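Local coordinates for protein endo-pectate lyase (Erwinia chrysanthemi, PDB 3B4N) that probably depolymerises polygalacturonate and methylated pectins by calcium-dependent eliminative cleavage, working in an endo mode, at residues T235-N240 / T269-N274; S294-K299 / S339-L344. All blocks are in the same frame, centred on the assembly; numbering follows the deposited sequence.

Contact 1: T235-N240 / T269-N274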
loop_
_atom_site.group_PDB
_atom_site.type_symbol
_atom_site.label_atom_id
_atom_site.label_comp_id
_atom_site.label_asym_id
_atom_site.label_seq_id
_atom_site.Cartn_x
_atom_site.Cartn_y
_atom_site.Cartn_z
ATOM N N THR A 235 2.392 -4.472 -11.426
ATOM C CA THR A 235 1.959 -3.816 -10.199
ATOM C C THR A 235 3.233 -3.143 -9.684
ATOM O O THR A 235 4.277 -3.790 -9.547
ATOM C CB THR A 235 1.421 -4.802 -9.155
ATOM O OG1 THR A 235 0.211 -5.390 -9.652
ATOM C CG2 THR A 235 1.112 -4.072 -7.841
ATOM N N VAL A 236 3.145 -1.837 -9.439
ATOM C CA VAL A 236 4.275 -1.033 -8.978
ATOM C C VAL A 236 4.001 -0.539 -7.559
ATOM O O VAL A 236 2.899 -0.086 -7.266
ATOM C CB VAL A 236 4.476 0.185 -9.914
ATOM C CG1 VAL A 236 5.683 1.017 -9.468
ATOM C CG2 VAL A 236 4.657 -0.293 -11.349
ATOM N N VAL A 237 5.005 -0.640 -6.688
ATOM C CA VAL A 237 4.874 -0.199 -5.301
ATOM C C VAL A 237 6.013 0.753 -4.966
ATOM O O VAL A 237 7.185 0.363 -4.983
ATOM C CB VAL A 237 4.918 -1.397 -4.326
ATOM C CG1 VAL A 237 4.783 -0.898 -2.877
ATOM C CG2 VAL A 237 3.803 -2.392 -4.661
ATOM N N LYS A 238 5.664 2.000 -4.666
ATOM C CA LYS A 238 6.656 3.016 -4.337
ATOM C C LYS A 238 6.119 4.008 -3.314
ATOM O O LYS A 238 5.034 3.819 -2.772
ATOM C CB LYS A 238 7.106 3.744 -5.611
ATOM C CG LYS A 238 6.016 4.472 -6.378
ATOM C CD LYS A 238 6.594 4.954 -7.700
ATOM C CE LYS A 238 5.572 5.602 -8.591
ATOM N NZ LYS A 238 6.283 6.212 -9.763
ATOM N N GLY A 239 6.897 5.043 -3.025
ATOM C CA GLY A 239 6.453 6.047 -2.073
ATOM C C GLY A 239 6.421 5.563 -0.638
ATOM O O GLY A 239 5.806 6.190 0.221
ATOM N N ASN A 240 7.097 4.449 -0.379
ATOM C CA ASN A 240 7.156 3.860 0.946
ATOM C C ASN A 240 5.816 3.405 1.498
ATOM O O ASN A 240 5.471 3.674 2.654
ATOM C CB ASN A 240 7.852 4.802 1.934
ATOM C CG ASN A 240 8.421 4.061 3.135
ATOM O OD1 ASN A 240 8.676 2.855 3.074
ATOM N ND2 ASN A 240 8.638 4.783 4.226
ATOM N N THR A 269 9.938 -0.531 -5.379
ATOM C CA THR A 269 11.100 0.342 -5.240
ATOM C C THR A 269 11.200 0.954 -3.844
ATOM O O THR A 269 12.264 1.414 -3.452
ATOM C CB THR A 269 11.091 1.496 -6.252
ATOM O OG1 THR A 269 9.961 2.336 -5.999
ATOM C CG2 THR A 269 11.032 0.967 -7.683
ATOM N N SER A 270 10.097 0.976 -3.104
ATOM C CA SER A 270 10.098 1.530 -1.752
ATOM C C SER A 270 8.849 1.102 -0.990
ATOM O O SER A 270 7.726 1.495 -1.338
ATOM C CB SER A 270 10.167 3.058 -1.803
ATOM O OG SER A 270 10.163 3.605 -0.492
ATOM N N ALA A 271 9.051 0.312 0.058
ATOM C CA ALA A 271 7.953 -0.168 0.884
ATOM C C ALA A 271 8.500 -0.562 2.240
ATOM O O ALA A 271 9.681 -0.897 2.370
ATOM C CB ALA A 271 7.265 -1.358 0.222
ATOM N N THR A 272 7.633 -0.517 3.245
ATOM C CA THR A 272 8.011 -0.853 4.605
ATOM C C THR A 272 6.998 -1.771 5.255
ATOM O O THR A 272 5.795 -1.555 5.140
ATOM C CB THR A 272 8.118 0.418 5.494
ATOM O OG1 THR A 272 9.232 1.206 5.069
ATOM C CG2 THR A 272 8.295 0.039 6.963
ATOM N N VAL A 273 7.487 -2.812 5.923
ATOM C CA VAL A 273 6.607 -3.705 6.657
ATOM C C VAL A 273 6.940 -3.460 8.125
ATOM O O VAL A 273 7.998 -3.872 8.606
ATOM C CB VAL A 273 6.845 -5.193 6.325
ATOM C CG1 VAL A 273 5.902 -6.065 7.157
ATOM C CG2 VAL A 273 6.593 -5.443 4.842
ATOM N N ASN A 274 6.068 -2.733 8.814
ATOM C CA ASN A 274 6.272 -2.453 10.235
ATOM C C ASN A 274 5.241 -3.280 10.979
ATOM O O ASN A 274 4.215 -2.779 11.439
ATOM C CB ASN A 274 6.099 -0.965 10.547
ATOM C CG ASN A 274 6.685 -0.586 11.908
ATOM O OD1 ASN A 274 7.662 -1.185 12.361
ATOM N ND2 ASN A 274 6.100 0.418 12.554
HETATM O O HOH W 1 10.136 3.305 6.475
HETATM O O HOH W 2 11.551 1.603 2.800
#

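Contact 2: S294-K299 / S339-L344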
loop_
_atom_site.group_PDB
_atom_site.type_symbol
_atom_site.label_atom_id
_atom_site.label_comp_id
_atom_site.label_asym_id
_atom_site.label_seq_id
_atom_site.Cartn_x
_atom_site.Cartn_y
_atom_site.Cartn_z
ATOM N N SER A 294 13.442 -3.904 -4.488
ATOM C CA SER A 294 14.517 -3.176 -3.818
ATOM C C SER A 294 13.859 -2.086 -2.974
ATOM O O SER A 294 12.671 -1.791 -3.147
ATOM C CB SER A 294 15.497 -2.561 -4.831
ATOM O OG SER A 294 14.878 -1.603 -5.673
ATOM N N GLY A 295 14.622 -1.507 -2.054
ATOM C CA GLY A 295 14.079 -0.468 -1.198
ATOM C C GLY A 295 13.055 -0.989 -0.208
ATOM O O GLY A 295 12.212 -0.228 0.269
ATOM N N LEU A 296 13.135 -2.278 0.107
ATOM C CA LEU A 296 12.197 -2.905 1.034
ATOM C C LEU A 296 12.761 -2.970 2.444
ATOM O O LEU A 296 13.842 -3.508 2.663
ATOM C CB LEU A 296 11.855 -4.315 0.551
ATOM C CG LEU A 296 10.917 -5.154 1.422
ATOM C CD1 LEU A 296 9.541 -4.512 1.512
ATOM C CD2 LEU A 296 10.800 -6.537 0.803
ATOM N N LYS A 297 12.026 -2.410 3.397
ATOM C CA LYS A 297 12.447 -2.399 4.795
ATOM C C LYS A 297 11.466 -3.236 5.595
ATOM O O LYS A 297 10.254 -3.085 5.466
ATOM C CB LYS A 297 12.482 -0.963 5.326
ATOM C CG LYS A 297 13.479 -0.077 4.591
ATOM C CD LYS A 297 13.472 1.343 5.124
ATOM C CE LYS A 297 14.445 2.213 4.344
ATOM N NZ LYS A 297 14.409 3.633 4.790
ATOM N N ILE A 298 11.985 -4.138 6.416
ATOM C CA ILE A 298 11.124 -5.007 7.195
ATOM C C ILE A 298 11.533 -5.027 8.662
ATOM O O ILE A 298 12.707 -5.208 8.993
ATOM C CB ILE A 298 11.160 -6.448 6.626
ATOM C CG1 ILE A 298 10.628 -6.445 5.182
ATOM C CG2 ILE A 298 10.322 -7.374 7.510
ATOM C CD1 ILE A 298 10.805 -7.768 4.442
ATOM N N LYS A 299 10.557 -4.837 9.538
ATOM C CA LYS A 299 10.815 -4.838 10.974
ATOM C C LYS A 299 11.532 -6.124 11.388
ATOM O O LYS A 299 11.079 -7.229 11.081
ATOM C CB LYS A 299 9.495 -4.706 11.733
ATOM C CG LYS A 299 9.608 -4.853 13.242
ATOM C CD LYS A 299 8.236 -4.752 13.883
ATOM C CE LYS A 299 8.295 -5.035 15.374
ATOM N NZ LYS A 299 6.932 -5.051 15.972
ATOM N N SER A 339 20.801 -7.165 -1.049
ATOM C CA SER A 339 20.942 -5.727 -0.846
ATOM C C SER A 339 19.625 -4.983 -1.032
ATOM O O SER A 339 19.524 -3.791 -0.726
ATOM C CB SER A 339 21.972 -5.160 -1.826
ATOM O OG SER A 339 21.518 -5.275 -3.165
ATOM N N GLY A 340 18.616 -5.681 -1.541
ATOM C CA GLY A 340 17.335 -5.039 -1.773
ATOM C C GLY A 340 16.404 -5.029 -0.578
ATOM O O GLY A 340 15.368 -4.370 -0.611
ATOM N N VAL A 341 16.766 -5.755 0.473
ATOM C CA VAL A 341 15.941 -5.841 1.669
ATOM C C VAL A 341 16.789 -5.578 2.900
ATOM O O VAL A 341 17.932 -6.033 2.983
ATOM C CB VAL A 341 15.305 -7.241 1.799
ATOM C CG1 VAL A 341 14.286 -7.252 2.931
ATOM C CG2 VAL A 341 14.660 -7.637 0.483
ATOM N N SER A 342 16.233 -4.846 3.857
ATOM C CA SER A 342 16.965 -4.535 5.070
ATOM C C SER A 342 16.067 -4.413 6.286
ATOM O O SER A 342 14.845 -4.278 6.176
ATOM C CB SER A 342 17.752 -3.232 4.894
ATOM O OG SER A 342 16.887 -2.122 4.728
ATOM N N LYS A 343 16.696 -4.472 7.451
ATOM C CA LYS A 343 16.005 -4.347 8.720
ATOM C C LYS A 343 15.568 -2.892 8.860
ATOM O O LYS A 343 16.362 -1.971 8.646
ATOM C CB LYS A 343 16.957 -4.722 9.858
ATOM C CG LYS A 343 16.358 -4.632 11.244
ATOM C CD LYS A 343 17.414 -4.960 12.294
ATOM C CE LYS A 343 16.862 -4.807 13.700
ATOM N NZ LYS A 343 17.897 -5.085 14.732
ATOM N N LEU A 344 14.303 -2.690 9.206
ATOM C CA LEU A 344 13.774 -1.345 9.369
ATOM C C LEU A 344 14.463 -0.668 10.552
ATOM O O LEU A 344 14.839 -1.390 11.499
ATOM C CB LEU A 344 12.265 -1.416 9.604
ATOM C CG LEU A 344 11.537 -0.122 9.967
ATOM C CD1 LEU A 344 11.700 0.893 8.851
ATOM C CD2 LEU A 344 10.068 -0.428 10.217
ATOM O OXT LEU A 344 14.613 0.571 10.520
HETATM O O HOH W 3 17.278 -1.527 -1.167
HETATM O O HOH W 4 16.074 -2.001 1.993
#

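Contact 1: T235-N240 / T269-N274
Val237 and Thr269 belong to successive coils of the right-handed parallel beta-helix, and they meet where strand 233-238 gives way to a turn at Gly239 and Asn240 and the next coil bends from Thr269 into strand 271-274. Backbone bonds fasten the two bends unevenly. Thr269 N donates to Val237 O at 2.9 Å in a nearly straight bond (173° at the hydrogen), whereas Asn240 N reaches Ser270 O at 3.2 Å with a weak, bent geometry. Ser270 O is also approached by the CA-H groups of Lys238 and Asn240, so this one carbonyl gathers three weak contacts from the turn.

Apolar contact is slight: Val237 CG1 lies 4.0 Å from Ala271 CB, and Val237 also packs on Leu226 across the coil. On the outer side Thr269 OG1 sits 3.2 Å from Lys238 CB, while the extended lysine chain leads away from the contact.

The side-chain polar bond is between Asn240 and Thr272, whose side chains cross at a slant. With Asn240 CG anti to the backbone N (chi1 -157°), the amide reaches along the neighbouring coil past Ser270. Water 1 bridges Asn240 ND2 and Thr272 OG1, closing a small ring of which the amide forms one side, and ND2 also makes a weak bond to Thr70. Thr272 OG1 gives its proton to Asn240 OD1 at 2.6 Å, in the carbonyl plane and on a lone pair.

Contact 2: S294-K299 / S339-L344
Leu296, Lys297 and Ile298 pair in parallel with Val341, Ser342 and Lys343, the short strand axes approaching to 4.7 Å at an angle of 32°. Four backbone bonds alternate across the pair: Leu296 N to Gly340 O, Ser342 N to Leu296 O, Ile298 N to Ser342 O at 2.9 Å, and Leu344 N to Ile298 O. The last donor stands well above the carbonyl plane, as the chain turns out of the strand at its C-terminus. Gly340 lies close against Ser294, their CA atoms 3.9 Å apart.

Leu296 and Val341 point the same way and lie side by side, with Leu296 CD2 4.0 Å from Val341 CG2. With CG1 anti to the backbone N (chi1 -172°), Val341 turns that branch to Ile298 CD1 at 3.8 Å and leaves CG2 for Leu296; Ile280 backs Leu296 and Ile298 within the same buried layer. Lys297 and Ser342 occupy the other face. There the Leu344 side chain crosses that of Lys297 at about a right angle and sets CD1 4.1 Å from Lys297 CB. Water 4 links Leu296 O to Ser342 OG, and water 3 joins Gly295 N to Ser339 O just ahead of the paired residues.

Aliphatic residues stacked inward from successive coils, with polar and charged ones outside, are characteristic of a parallel beta-helix; here the C-terminal strand 341-343 adds to strand 290-298.

How the contacts relate
Contact 1 and contact 2 follow one another along the chain, their centres 10 Å apart, on successive coils of the beta-helix. Strand 271-274, from contact 1, lies beside strand 290-298, from contact 2, and probable backbone hydrogen bonds join them: Val273 N to Lys297 O at 2.8 Å and Lys299 N to Val273 O at 2.9 Å. The C-terminal residue spans both contacts, Leu344 CD2 packing 3.3 Å from Asn274 OD1. Contact 1 is nearer the calcium site, the side chain of Val237 lying about 12 Å from that of the calcium-binding residue Ile192, while contact 2 lies away from the metal sites.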